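Local coordinates for protein 2-keto-3-deoxy-D-arabinonate dehydratase (Sulfolobus solfataricus, PDB 2Q1C) that catalyses the metal-dependent dehydration of 2-dehydro-3-deoxy-D-arabinonate to 2,5-dioxopentanoate in a pentose oxidation pathway leading to 2-oxoglutarate, at residues 142-147 with 254-259; 159-164 with 272-277. One frame throughout, in Å; residues are numbered along the deposited sequence.

Interaction 1: 142-147 with 254-259; sequences PEPELA and TGTAIV. With CA (calcium ion), chain B; 2KT (2-ketobutyric acid), chain C.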
loop_
_atom_site.group_PDB
_atom_site.type_symbol
_atom_site.label_atom_id
_atom_site.label_comp_id
_atom_site.label_asym_id
_atom_site.label_seq_id
_atom_site.Cartn_x
_atom_site.Cartn_y
_atom_site.Cartn_z
ATOM N N PRO A 142 -20.199 33.493 -8.642
ATOM C CA PRO A 142 -18.840 33.165 -8.227
ATOM C C PRO A 142 -18.304 34.203 -7.242
ATOM O O PRO A 142 -18.587 35.397 -7.383
ATOM C CB PRO A 142 -18.055 33.211 -9.539
ATOM C CG PRO A 142 -18.786 34.198 -10.387
ATOM C CD PRO A 142 -20.226 34.208 -9.933
ATOM N N GLU A 143 -17.548 33.750 -6.249
ATOM C CA GLU A 143 -16.957 34.659 -5.274
ATOM C C GLU A 143 -15.429 34.615 -5.351
ATOM O O GLU A 143 -14.800 33.711 -4.793
ATOM C CB GLU A 143 -17.478 34.364 -3.862
ATOM C CG GLU A 143 -18.988 34.580 -3.705
ATOM C CD GLU A 143 -19.484 34.428 -2.271
ATOM O OE1 GLU A 143 -20.711 34.535 -2.053
ATOM O OE2 GLU A 143 -18.661 34.204 -1.358
ATOM N N PRO A 144 -14.832 35.583 -6.076
ATOM C CA PRO A 144 -13.382 35.684 -6.259
ATOM C C PRO A 144 -12.672 36.018 -4.951
ATOM O O PRO A 144 -12.943 37.060 -4.345
ATOM C CB PRO A 144 -13.234 36.831 -7.267
ATOM C CG PRO A 144 -14.471 37.632 -7.127
ATOM C CD PRO A 144 -15.552 36.657 -6.785
ATOM N N GLU A 145 -11.782 35.132 -4.517
ATOM C CA GLU A 145 -11.153 35.267 -3.202
ATOM C C GLU A 145 -9.673 34.900 -3.190
ATOM O O GLU A 145 -9.224 34.050 -3.962
ATOM C CB GLU A 145 -11.895 34.415 -2.168
ATOM C CG GLU A 145 -13.362 34.774 -2.001
ATOM C CD GLU A 145 -14.071 33.951 -0.945
ATOM O OE1 GLU A 145 -15.301 33.768 -1.072
ATOM O OE2 GLU A 145 -13.414 33.496 0.016
ATOM N N LEU A 146 -8.924 35.559 -2.311
ATOM C CA LEU A 146 -7.558 35.162 -2.002
ATOM C C LEU A 146 -7.619 34.033 -0.983
ATOM O O LEU A 146 -8.306 34.143 0.034
ATOM C CB LEU A 146 -6.756 36.343 -1.443
ATOM C CG LEU A 146 -5.329 36.093 -0.932
ATOM C CD1 LEU A 146 -4.373 35.727 -2.067
ATOM C CD2 LEU A 146 -4.825 37.311 -0.182
ATOM N N ALA A 147 -6.910 32.947 -1.266
ATOM C CA ALA A 147 -6.929 31.776 -0.400
ATOM C C ALA A 147 -5.530 31.405 0.082
ATOM O O ALA A 147 -4.554 31.533 -0.662
ATOM C CB ALA A 147 -7.580 30.605 -1.112
ATOM N N THR A 254 -10.476 33.625 2.033
ATOM C CA THR A 254 -10.566 34.791 2.929
ATOM C C THR A 254 -11.774 35.727 2.775
ATOM O O THR A 254 -11.826 36.777 3.420
ATOM C CB THR A 254 -9.278 35.643 2.871
ATOM O OG1 THR A 254 -9.064 36.092 1.529
ATOM C CG2 THR A 254 -8.072 34.836 3.341
ATOM N N GLY A 255 -12.739 35.357 1.935
ATOM C CA GLY A 255 -13.923 36.195 1.718
ATOM C C GLY A 255 -13.821 37.073 0.483
ATOM O O GLY A 255 -12.720 37.406 0.038
ATOM N N THR A 256 -14.976 37.446 -0.066
ATOM C CA THR A 256 -15.034 38.223 -1.308
ATOM C C THR A 256 -15.478 39.675 -1.104
ATOM O O THR A 256 -16.061 40.022 -0.074
ATOM C CB THR A 256 -15.942 37.540 -2.367
ATOM O OG1 THR A 256 -15.735 38.150 -3.646
ATOM C CG2 THR A 256 -17.421 37.639 -1.983
ATOM N N ALA A 257 -15.193 40.514 -2.096
ATOM C CA ALA A 257 -15.641 41.904 -2.096
ATOM C C ALA A 257 -16.315 42.277 -3.416
ATOM O O ALA A 257 -16.956 43.326 -3.514
ATOM C CB ALA A 257 -14.483 42.836 -1.808
ATOM N N ILE A 258 -16.163 41.416 -4.421
ATOM C CA ILE A 258 -16.792 41.611 -5.726
ATOM C C ILE A 258 -18.087 40.801 -5.808
ATOM O O ILE A 258 -18.060 39.570 -5.896
ATOM C CB ILE A 258 -15.840 41.227 -6.886
ATOM C CG1 ILE A 258 -14.505 41.968 -6.752
ATOM C CG2 ILE A 258 -16.490 41.529 -8.234
ATOM C CD1 ILE A 258 -13.336 41.279 -7.432
ATOM N N VAL A 259 -19.217 41.501 -5.765
ATOM C CA VAL A 259 -20.529 40.856 -5.795
ATOM C C VAL A 259 -21.373 41.377 -6.963
ATOM O O VAL A 259 -21.885 42.500 -6.909
ATOM C CB VAL A 259 -21.299 41.037 -4.455
ATOM C CG1 VAL A 259 -22.643 40.315 -4.502
ATOM C CG2 VAL A 259 -20.470 40.535 -3.276
HETATM CA CA CA B . -17.241 33.475 0.231
HETATM C C4 2KT C . -20.956 34.352 3.113
HETATM C C3 2KT C . -19.982 35.172 3.269
HETATM C C2 2KT C . -19.117 35.063 2.355
HETATM O O3 2KT C . -19.022 34.019 1.718
HETATM C C 2KT C . -18.286 36.080 2.074
HETATM O OXT 2KT C . -18.362 37.151 2.716
HETATM O O 2KT C . -17.437 35.937 1.164
HETATM O O HOH W 1 -19.874 37.477 -5.612
HETATM O O HOH W 2 -12.699 39.821 -3.507
HETATM O O HOH W 3 -15.458 33.144 1.883
#
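At the end nearer A147, the carbonyl of L146 takes the amide of T254 in a 3.0 Å bond from N to O, and the loop 254-259 then runs past the strand, the end-to-end directions 132° apart. T256 CA comes within 5.2 Å of E145 CA. The same L146 O also accepts T254 OG1 at 2.6 Å, so one residue grips it twice. E145 divides its carboxylate: OE1 binds the calcium ion, while OE2 receives G255 N at 2.8 Å from above the carboxylate plane, and also T253 OG1 and a calcium-bound water. Both glutamates reach the metal on extended chains, and E143 OE2 is 2.2 Å from the ion; its OE1 is salt-bridged to R89. T256 turns OG1 away from its own amide (chi1 -167°), which brings that hydroxyl to P144 O at 3.1 Å, above the carbonyl plane, and CG2 against E143. T256 N donates a hydrogen bond to 2-ketobutyrate O, 3.1 Å away. The loop thus touches both metal ligand and substrate site in this FAH-family enzyme. P144 CG meets I258 CD1 at 3.8 Å, over L210 of strand 207-214, while strand 144-150 lies between strand 250-253, which leads into the loop, and strand 156-164.

Interaction 2: 159-164 with 272-277; sequences YTIMDD and VEITIS. With CA (calcium ion), chain B.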
loop_
_atom_site.group_PDB
_atom_site.type_symbol
_atom_site.label_atom_id
_atom_site.label_comp_id
_atom_site.label_asym_id
_atom_site.label_seq_id
_atom_site.Cartn_x
_atom_site.Cartn_y
_atom_site.Cartn_z
ATOM N N TYR A 159 -0.171 30.956 -1.160
ATOM C CA TYR A 159 -1.386 31.642 -1.610
ATOM C C TYR A 159 -1.880 31.093 -2.945
ATOM O O TYR A 159 -1.089 30.628 -3.766
ATOM C CB TYR A 159 -1.138 33.145 -1.756
ATOM C CG TYR A 159 -0.650 33.836 -0.505
ATOM C CD1 TYR A 159 -1.539 34.504 0.337
ATOM C CD2 TYR A 159 0.706 33.838 -0.169
ATOM C CE1 TYR A 159 -1.094 35.146 1.486
ATOM C CE2 TYR A 159 1.161 34.474 0.978
ATOM C CZ TYR A 159 0.256 35.126 1.800
ATOM O OH TYR A 159 0.704 35.758 2.935
ATOM N N THR A 160 -3.192 31.157 -3.153
ATOM C CA THR A 160 -3.804 30.793 -4.430
ATOM C C THR A 160 -5.090 31.592 -4.675
ATOM O O THR A 160 -5.603 32.253 -3.769
ATOM C CB THR A 160 -4.078 29.260 -4.528
ATOM O OG1 THR A 160 -4.447 28.916 -5.871
ATOM C CG2 THR A 160 -5.184 28.825 -3.566
ATOM N N ILE A 161 -5.587 31.538 -5.908
ATOM C CA ILE A 161 -6.891 32.093 -6.264
ATOM C C ILE A 161 -7.949 31.029 -5.989
ATOM O O ILE A 161 -7.779 29.877 -6.390
ATOM C CB ILE A 161 -6.950 32.462 -7.764
ATOM C CG1 ILE A 161 -5.804 33.405 -8.143
ATOM C CG2 ILE A 161 -8.304 33.066 -8.119
ATOM C CD1 ILE A 161 -5.422 33.350 -9.609
ATOM N N MET A 162 -9.037 31.404 -5.318
ATOM C CA MET A 162 -10.150 30.473 -5.112
ATOM C C MET A 162 -11.505 31.062 -5.492
ATOM O O MET A 162 -11.797 32.223 -5.195
ATOM C CB MET A 162 -10.180 29.931 -3.675
ATOM C CG MET A 162 -11.355 28.984 -3.384
ATOM S SD MET A 162 -11.147 27.892 -1.967
ATOM C CE MET A 162 -10.013 26.669 -2.617
ATOM N N ASP A 163 -12.320 30.241 -6.151
ATOM C CA ASP A 163 -13.704 30.577 -6.452
ATOM C C ASP A 163 -14.621 29.836 -5.481
ATOM O O ASP A 163 -14.775 28.614 -5.561
ATOM C CB ASP A 163 -14.043 30.211 -7.903
ATOM C CG ASP A 163 -15.386 30.781 -8.374
ATOM O OD1 ASP A 163 -16.242 31.144 -7.537
ATOM O OD2 ASP A 163 -15.589 30.856 -9.605
ATOM N N ASP A 164 -15.210 30.587 -4.553
ATOM C CA ASP A 164 -16.245 30.067 -3.669
ATOM C C ASP A 164 -17.592 30.228 -4.375
ATOM O O ASP A 164 -18.229 31.280 -4.297
ATOM C CB ASP A 164 -16.206 30.795 -2.315
ATOM C CG ASP A 164 -17.412 30.488 -1.430
ATOM O OD1 ASP A 164 -18.072 29.443 -1.611
ATOM O OD2 ASP A 164 -17.706 31.312 -0.541
ATOM N N VAL A 272 -15.822 31.820 -16.239
ATOM C CA VAL A 272 -15.475 32.647 -15.088
ATOM C C VAL A 272 -13.957 32.768 -14.959
ATOM O O VAL A 272 -13.254 31.771 -14.770
ATOM C CB VAL A 272 -16.105 32.110 -13.776
ATOM C CG1 VAL A 272 -15.797 33.035 -12.612
ATOM C CG2 VAL A 272 -17.609 31.957 -13.930
ATOM N N GLU A 273 -13.469 34.000 -15.071
ATOM C CA GLU A 273 -12.042 34.293 -15.015
ATOM C C GLU A 273 -11.730 35.140 -13.793
ATOM O O GLU A 273 -12.344 36.190 -13.587
ATOM C CB GLU A 273 -11.596 35.039 -16.273
ATOM C CG GLU A 273 -11.867 34.308 -17.583
ATOM C CD GLU A 273 -11.520 35.142 -18.806
ATOM O OE1 GLU A 273 -11.069 36.299 -18.646
ATOM O OE2 GLU A 273 -11.702 34.639 -19.936
ATOM N N ILE A 274 -10.780 34.681 -12.982
ATOM C CA ILE A 274 -10.373 35.412 -11.782
ATOM C C ILE A 274 -8.861 35.629 -11.764
ATOM O O ILE A 274 -8.088 34.681 -11.909
ATOM C CB ILE A 274 -10.836 34.716 -10.474
ATOM C CG1 ILE A 274 -12.326 34.356 -10.546
ATOM C CG2 ILE A 274 -10.554 35.617 -9.271
ATOM C CD1 ILE A 274 -12.795 33.381 -9.481
ATOM N N THR A 275 -8.459 36.885 -11.583
ATOM C CA THR A 275 -7.054 37.278 -11.607
ATOM C C THR A 275 -6.625 37.873 -10.269
ATOM O O THR A 275 -7.306 38.740 -9.721
ATOM C CB THR A 275 -6.787 38.312 -12.730
ATOM O OG1 THR A 275 -7.315 37.824 -13.969
ATOM C CG2 THR A 275 -5.290 38.588 -12.887
ATOM N N ILE A 276 -5.499 37.391 -9.745
ATOM C CA ILE A 276 -4.860 37.995 -8.577
ATOM C C ILE A 276 -3.381 38.226 -8.876
ATOM O O ILE A 276 -2.695 37.331 -9.372
ATOM C CB ILE A 276 -5.037 37.145 -7.288
ATOM C CG1 ILE A 276 -6.527 36.961 -6.963
ATOM C CG2 ILE A 276 -4.301 37.799 -6.107
ATOM C CD1 ILE A 276 -6.825 36.077 -5.759
ATOM N N SER A 277 -2.910 39.434 -8.574
ATOM C CA SER A 277 -1.524 39.840 -8.822
ATOM C C SER A 277 -0.512 38.811 -8.330
ATOM O O SER A 277 -0.665 38.249 -7.244
ATOM C CB SER A 277 -1.238 41.193 -8.165
ATOM O OG SER A 277 -2.169 42.173 -8.587
HETATM CA CA CA B . -17.241 33.475 0.231
HETATM O O HOH W 3 -15.458 33.144 1.883
#
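I161 lodges against two isoleucines of the facing strand, its CG2 lying 3.6 Å from I274 CG2 and its CG1 3.7 Å from I276 CD1. I161 and each isoleucine lie alongside one another, pointing opposite ways, and I161 CD1 also reaches the I274 carbonyl. With CG1 set beside its own amide (chi1 -55°) and CG2 anti to that nitrogen, the residue spreads its two branches over the pair. Cut back to alanine, this position would lose both branches, and I274 CG2 and I276 CD1 would probably face a gap between the strands. Further along, D163 lies roughly perpendicular to the side chain of I274, CB to CD1 3.8 Å. The strand axes approach to 7.8 Å with their directions 151° apart, a face-to-face packing of two sheets. Beside strand 271-276 in the same sheet, strand 207-214 adds L210 against V272 and I274, and I208 against I276. D164, the residue after D163, binds calcium through OD2 at 2.3 Å and is salt-bridged to K118 through OD1. With no hydrogen bond between the segments, apolar packing holds the contact; D163 sets OD2 against methyl groups, 3.7 Å from V272 CG1, while its OD1 makes a weak hydrogen bond to E143 N on the neighbouring segment.

Overall arrangement
Of the four segments, 142-147 comes first; the chain then turns and returns as the neighbouring antiparallel strand with 159-164. It then passes through helices and further strands before 254-259 comes back to the first segment, closing interaction 1 across 106 intervening residues. Only after this does 272-277 return to the second, closing interaction 2 across 107. The two loops therefore cross rather than nest. Strands 144-150 and 156-164 join the contacts directly, through backbone pairing of E145 with M162 and A147 with T160. Interaction 1 ties that sheet to the substrate-binding loop, and interaction 2 ties it to the five-stranded sheet; E143, E145 and D164 meet at one calcium ion.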